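PDB 6CPU: phosphodiesterase from Candida albicans, which belongs to the cyclic nucleotide phosphodiesterase family, whose largely helical domain of the HD superfamily here carries a zinc and a magnesium ion. Local coordinates for residues L10-P13 / Q14-D17; K491-K495 / K496-L500. All blocks are in the same frame, centred on the assembly; numbering follows the deposited sequence.

Contact 1: residues L10-P13 / Q14-D17; sequences LEIP and QVTD
Ile12 and Thr16 meet through one backbone carbonyl. The hydroxyl OG1 of Thr16 donates to Ile12 O at 2.7 Å. It arrives from above the carbonyl plane, 68° out of it. Val15 N gives a second bond to Ile12 O, at 3.2 Å, from the other face of that plane. Thr16 N makes a weak bond to Pro13 O at 3.3 Å. The two backbone bonds close two overlapping turns, the first with Pro13 and Gln14 at its corners and the second with Gln14 and Val15.

One water accepts from Ile12 N at 2.6 Å and donates to Thr16 OG1 at 2.8 Å. The hydroxyl thus binds the carbonyl and, through the water, the amide of Ile12.

The apolar part is small. CD1 of Ile12 touches CG2 of Val15 at 3.5 Å. Ile12 CG1 lies between its backbone N and carbonyl carbon (chi1 51°), and its extended chi2 carries CD1 to this methyl. Val4 of strand 2-6 touches Ile12, while Tyr114 and Ile117 of helix 110-124 touch Val15.

The chemistry implies a bend fixed mainly by polar bonds, with Ile12 O gripped twice where the chain enters strand 16-21.

Contact 2: residues K491-K495 / K496-L500; sequences KSVIK and KDIDL
Ser492 and Asp497 are joined by a backbone bond at the end of helix 470-495, the wider-spanning of the two bonds of a Schellman motif. Asp497 N donates to Ser492 O at 2.8 Å, with the donor tilted only 20° from the carbonyl plane. Lys496 N bonds to Val493 O at 3.1 Å, but reaches it from above the carbonyl plane, 72° out of it. Lys496 has a positive phi, which turns the chain back over the helix end.

The tight part is apolar and lies on the Val493 side. CG2 of Val493 meets CD1 of Leu500 at 3.7 Å, and the two side chains run at about a right angle. Val493 CG2 is also 4.0 Å from Ile498 CG2. Ile498 CG1 is anti to its backbone N (chi1 -167°), which leaves CG2 between N and the carbonyl carbon. From there Ile498 CG2 also packs on Ser492 CB, 3.6 Å away. Val493 is buried, and the returning chain packs over it.

The other side is loose and faces solvent. Lys495 and Asp497 are exposed there. OD2 of Asp497 lies 3.7 Å from CB of Lys495, where the two side chains cross at a slant. Lys495 NZ stays 5.4 Å from Asp497 OD2, so the opposite charges do not touch, though they may still attract weakly.

Lys496 makes a cation-pi contact with Phe140, which also touches Val493. Leu489, earlier in helix 470-495, touches Ile498 and Leu500. Helix 127-135 packs through Ile128 on Val493 and Leu500, and Phe360 of helix 358-363 touches Ile494.

Overall arrangement
Contact 1 comes first along the chain and contact 2 much later. Their centres are 35 Å apart, their nearest atoms about 21 Å, and they do not touch. Contact 1 leads into strand 16-21, an outermost strand of the four-stranded parallel sheet near the N-terminus. Contact 2 ends helix 470-495. They share no helix or strand. Contact 1 packs on helix 110-124 and contact 2 on helix 127-135, the next helix along the chain. Both bend the chain where a regular element begins or ends. They are thus separate local turns, one at the N-terminal sheet and one in the phosphodiesterase part of the chain, each closed by its own nearby bonds.

Contact 1: residues L10-P13 / Q14-D17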
ATOM      1  N   LEU A  10     -26.840  14.766 -20.873  1.00 44.36           N
ATOM      2  CA  LEU A  10     -27.151  15.767 -19.851  1.00 44.42           C
ATOM      3  C   LEU A  10     -25.917  16.534 -19.358  1.00 44.90           C
ATOM      4  O   LEU A  10     -24.857  15.950 -19.136  1.00 43.80           O
ATOM      5  CB  LEU A  10     -27.864  15.098 -18.673  1.00 45.41           C
ATOM      6  CG  LEU A  10     -28.155  15.949 -17.427  1.00 47.88           C
ATOM      7  CD1 LEU A  10     -29.066  17.132 -17.745  1.00 48.33           C
ATOM      8  CD2 LEU A  10     -28.765  15.070 -16.343  1.00 46.78           C
ATOM      9  N   GLU A  11     -26.066  17.848 -19.219  1.00 45.76           N
ATOM     10  CA  GLU A  11     -25.052  18.697 -18.622  1.00 45.93           C
ATOM     11  C   GLU A  11     -25.603  19.323 -17.344  1.00 47.95           C
ATOM     12  O   GLU A  11     -26.797  19.609 -17.252  1.00 47.97           O
ATOM     13  CB  GLU A  11     -24.615  19.778 -19.609  1.00 47.62           C
ATOM     14  CG  GLU A  11     -23.767  19.231 -20.745  1.00 48.36           C
ATOM     15  CD  GLU A  11     -23.342  20.297 -21.738  1.00 50.61           C
ATOM     16  OE1 GLU A  11     -22.987  21.420 -21.315  1.00 50.94           O
ATOM     17  OE2 GLU A  11     -23.354  20.001 -22.953  1.00 51.36           O
ATOM     18  N   ILE A  12     -24.722  19.514 -16.362  1.00 47.54           N
ATOM     19  CA  ILE A  12     -25.077  20.082 -15.060  1.00 46.67           C
ATOM     20  C   ILE A  12     -24.094  21.208 -14.754  1.00 45.70           C
ATOM     21  O   ILE A  12     -23.313  21.116 -13.806  1.00 45.44           O
ATOM     22  CB  ILE A  12     -25.069  19.017 -13.932  1.00 47.02           C
ATOM     23  CG1 ILE A  12     -23.762  18.207 -13.917  1.00 48.08           C
ATOM     24  CG2 ILE A  12     -26.240  18.058 -14.089  1.00 47.05           C
ATOM     25  CD1 ILE A  12     -23.658  17.239 -12.756  1.00 48.70           C
ATOM     26  N   PRO A  13     -24.130  22.290 -15.558  1.00 45.48           N
ATOM     27  CA  PRO A  13     -23.059  23.296 -15.533  1.00 44.76           C
ATOM     28  C   PRO A  13     -22.878  24.017 -14.199  1.00 44.24           C
ATOM     29  O   PRO A  13     -21.777  24.493 -13.915  1.00 43.77           O
ATOM     30  CB  PRO A  13     -23.473  24.294 -16.627  1.00 45.32           C
ATOM     31  CG  PRO A  13     -24.942  24.091 -16.799  1.00 45.58           C
ATOM     32  CD  PRO A  13     -25.190  22.641 -16.522  1.00 45.46           C
ATOM     33  N   GLN A  14     -23.945  24.108 -13.409  1.00 45.94           N
ATOM     34  CA  GLN A  14     -23.894  24.772 -12.100  1.00 48.62           C
ATOM     35  C   GLN A  14     -22.833  24.184 -11.163  1.00 46.74           C
ATOM     36  O   GLN A  14     -22.301  24.902 -10.318  1.00 46.27           O
ATOM     37  CB  GLN A  14     -25.266  24.732 -11.406  1.00 52.76           C
ATOM     38  CG  GLN A  14     -25.879  23.336 -11.280  1.00 58.60           C
ATOM     39  CD  GLN A  14     -26.775  23.167 -10.059  1.00 64.01           C
ATOM     40  OE1 GLN A  14     -26.991  24.105  -9.287  1.00 69.40           O
ATOM     41  NE2 GLN A  14     -27.301  21.958  -9.879  1.00 66.68           N
ATOM     42  N   VAL A  15     -22.531  22.892 -11.321  1.00 45.12           N
ATOM     43  CA  VAL A  15     -21.551  22.203 -10.470  1.00 43.96           C
ATOM     44  C   VAL A  15     -20.288  21.732 -11.205  1.00 43.67           C
ATOM     45  O   VAL A  15     -19.390  21.176 -10.579  1.00 44.44           O
ATOM     46  CB  VAL A  15     -22.188  20.989  -9.746  1.00 43.15           C
ATOM     47  CG1 VAL A  15     -23.316  21.449  -8.835  1.00 44.18           C
ATOM     48  CG2 VAL A  15     -22.697  19.944 -10.733  1.00 43.29           C
ATOM     49  N   THR A  16     -20.205  21.979 -12.514  1.00 40.42           N
ATOM     50  CA  THR A  16     -19.160  21.395 -13.352  1.00 38.76           C
ATOM     51  C   THR A  16     -17.917  22.284 -13.515  1.00 37.28           C
ATOM     52  O   THR A  16     -18.027  23.432 -13.915  1.00 36.90           O
ATOM     53  CB  THR A  16     -19.717  21.076 -14.753  1.00 38.10           C
ATOM     54  OG1 THR A  16     -20.877  20.244 -14.639  1.00 39.01           O
ATOM     55  CG2 THR A  16     -18.676  20.362 -15.604  1.00 39.38           C
ATOM     56  N   ASP A  17     -16.742  21.738 -13.201  1.00 35.45           N
ATOM     57  CA  ASP A  17     -15.455  22.341 -13.562  1.00 36.35           C
ATOM     58  C   ASP A  17     -14.973  21.755 -14.894  1.00 35.30           C
ATOM     59  O   ASP A  17     -14.554  22.486 -15.785  1.00 35.64           O
ATOM     60  CB  ASP A  17     -14.394  22.072 -12.479  1.00 39.43           C
ATOM     61  CG  ASP A  17     -13.011  22.646 -12.831  1.00 42.62           C
ATOM     62  OD1 ASP A  17     -12.939  23.702 -13.496  1.00 46.09           O
ATOM     63  OD2 ASP A  17     -11.989  22.045 -12.432  1.00 45.07           O
TER
HETATM   64  O   HOH W   1     -22.201  19.479 -16.972  1.00 37.93           O

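Contact 2: residues K491-K495 / K496-L500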
ATOM      1  N   LYS A 491      -3.094  17.818  14.380  1.00 22.51           N
ATOM      2  CA  LYS A 491      -3.257  17.978  15.829  1.00 24.54           C
ATOM      3  C   LYS A 491      -3.507  19.446  16.214  1.00 24.34           C
ATOM      4  O   LYS A 491      -4.393  19.748  17.017  1.00 25.04           O
ATOM      5  CB  LYS A 491      -2.036  17.459  16.577  1.00 24.51           C
ATOM      6  CG  LYS A 491      -1.799  15.958  16.536  1.00 27.07           C
ATOM      7  CD  LYS A 491      -0.748  15.611  17.576  1.00 29.75           C
ATOM      8  CE  LYS A 491       0.124  14.434  17.205  1.00 32.47           C
ATOM      9  NZ  LYS A 491       1.394  14.482  17.986  1.00 31.92           N
ATOM     10  N   SER A 492      -2.744  20.360  15.628  1.00 25.39           N
ATOM     11  CA  SER A 492      -2.937  21.788  15.915  1.00 25.59           C
ATOM     12  C   SER A 492      -4.299  22.299  15.442  1.00 25.23           C
ATOM     13  O   SER A 492      -4.943  23.084  16.137  1.00 27.25           O
ATOM     14  CB  SER A 492      -1.783  22.620  15.341  1.00 27.45           C
ATOM     15  OG  SER A 492      -0.557  22.209  15.927  1.00 29.06           O
ATOM     16  N   VAL A 493      -4.777  21.825  14.289  1.00 23.85           N
ATOM     17  CA  VAL A 493      -6.109  22.195  13.818  1.00 23.21           C
ATOM     18  C   VAL A 493      -7.165  21.709  14.814  1.00 22.51           C
ATOM     19  O   VAL A 493      -8.079  22.447  15.167  1.00 23.19           O
ATOM     20  CB  VAL A 493      -6.425  21.588  12.417  1.00 23.84           C
ATOM     21  CG1 VAL A 493      -7.898  21.758  12.066  1.00 25.02           C
ATOM     22  CG2 VAL A 493      -5.551  22.197  11.344  1.00 24.06           C
ATOM     23  N   ILE A 494      -7.071  20.451  15.237  1.00 22.84           N
ATOM     24  CA  ILE A 494      -8.064  19.914  16.169  1.00 22.89           C
ATOM     25  C   ILE A 494      -8.033  20.672  17.506  1.00 25.27           C
ATOM     26  O   ILE A 494      -9.082  21.014  18.060  1.00 24.47           O
ATOM     27  CB  ILE A 494      -7.868  18.415  16.415  1.00 22.69           C
ATOM     28  CG1 ILE A 494      -8.105  17.647  15.099  1.00 21.75           C
ATOM     29  CG2 ILE A 494      -8.829  17.934  17.502  1.00 22.64           C
ATOM     30  CD1 ILE A 494      -7.471  16.277  15.083  1.00 22.53           C
ATOM     31  N   LYS A 495      -6.830  20.931  18.002  1.00 26.79           N
ATOM     32  CA  LYS A 495      -6.646  21.659  19.272  1.00 28.93           C
ATOM     33  C   LYS A 495      -6.959  23.143  19.160  1.00 31.00           C
ATOM     34  O   LYS A 495      -6.954  23.858  20.169  1.00 31.29           O
ATOM     35  CB  LYS A 495      -5.219  21.501  19.771  1.00 29.89           C
ATOM     36  CG  LYS A 495      -4.857  20.120  20.278  1.00 32.70           C
ATOM     37  CD  LYS A 495      -3.357  20.042  20.509  1.00 36.51           C
ATOM     38  CE  LYS A 495      -2.957  18.758  21.204  1.00 39.72           C
ATOM     39  NZ  LYS A 495      -1.518  18.423  20.980  1.00 42.42           N
ATOM     40  N   LYS A 496      -7.212  23.606  17.936  1.00 32.29           N
ATOM     41  CA  LYS A 496      -7.530  24.993  17.648  1.00 34.71           C
ATOM     42  C   LYS A 496      -6.319  25.898  17.921  1.00 34.05           C
ATOM     43  O   LYS A 496      -6.480  27.051  18.317  1.00 35.17           O
ATOM     44  CB  LYS A 496      -8.776  25.459  18.423  1.00 37.81           C
ATOM     45  CG  LYS A 496     -10.035  24.657  18.124  1.00 41.49           C
ATOM     46  CD  LYS A 496     -11.206  25.137  18.974  1.00 45.13           C
ATOM     47  CE  LYS A 496     -12.558  24.778  18.361  1.00 47.36           C
ATOM     48  NZ  LYS A 496     -12.616  23.399  17.798  1.00 48.81           N
ATOM     49  N   ASP A 497      -5.119  25.359  17.700  1.00 31.94           N
ATOM     50  CA  ASP A 497      -3.865  26.104  17.857  1.00 32.69           C
ATOM     51  C   ASP A 497      -3.403  26.744  16.544  1.00 34.25           C
ATOM     52  O   ASP A 497      -2.372  27.416  16.524  1.00 35.59           O
ATOM     53  CB  ASP A 497      -2.747  25.196  18.377  1.00 32.87           C
ATOM     54  CG  ASP A 497      -2.973  24.725  19.796  1.00 33.93           C
ATOM     55  OD1 ASP A 497      -3.759  25.348  20.537  1.00 35.14           O
ATOM     56  OD2 ASP A 497      -2.347  23.718  20.178  1.00 39.18           O
ATOM     57  N   ILE A 498      -4.141  26.524  15.454  1.00 32.39           N
ATOM     58  CA  ILE A 498      -3.803  27.105  14.161  1.00 32.66           C
ATOM     59  C   ILE A 498      -5.039  27.185  13.270  1.00 33.35           C
ATOM     60  O   ILE A 498      -5.916  26.305  13.318  1.00 31.35           O
ATOM     61  CB  ILE A 498      -2.685  26.304  13.464  1.00 34.54           C
ATOM     62  CG1 ILE A 498      -2.121  27.085  12.274  1.00 35.52           C
ATOM     63  CG2 ILE A 498      -3.186  24.930  13.016  1.00 35.90           C
ATOM     64  CD1 ILE A 498      -0.802  26.538  11.776  1.00 35.65           C
ATOM     65  N   ASP A 499      -5.122  28.251  12.480  1.00 30.85           N
ATOM     66  CA  ASP A 499      -6.219  28.442  11.551  1.00 31.69           C
ATOM     67  C   ASP A 499      -5.673  28.356  10.126  1.00 32.21           C
ATOM     68  O   ASP A 499      -4.946  29.248   9.669  1.00 27.28           O
ATOM     69  CB  ASP A 499      -6.922  29.780  11.801  1.00 33.20           C
ATOM     70  CG  ASP A 499      -7.701  29.796  13.109  1.00 34.39           C
ATOM     71  OD1 ASP A 499      -8.692  29.058  13.228  1.00 34.29           O
ATOM     72  OD2 ASP A 499      -7.339  30.564  14.028  1.00 36.15           O
ATOM     73  N   LEU A 500      -6.011  27.257   9.444  1.00 28.20           N
ATOM     74  CA  LEU A 500      -5.533  27.000   8.091  1.00 27.69           C
ATOM     75  C   LEU A 500      -6.509  27.494   7.048  1.00 25.86           C
ATOM     76  O   LEU A 500      -7.712  27.588   7.298  1.00 26.65           O
ATOM     77  CB  LEU A 500      -5.303  25.495   7.878  1.00 27.73           C
ATOM     78  CG  LEU A 500      -4.133  24.822   8.584  1.00 28.28           C
ATOM     79  CD1 LEU A 500      -4.050  23.369   8.144  1.00 28.95           C
ATOM     80  CD2 LEU A 500      -2.816  25.527   8.303  1.00 29.09           C
TER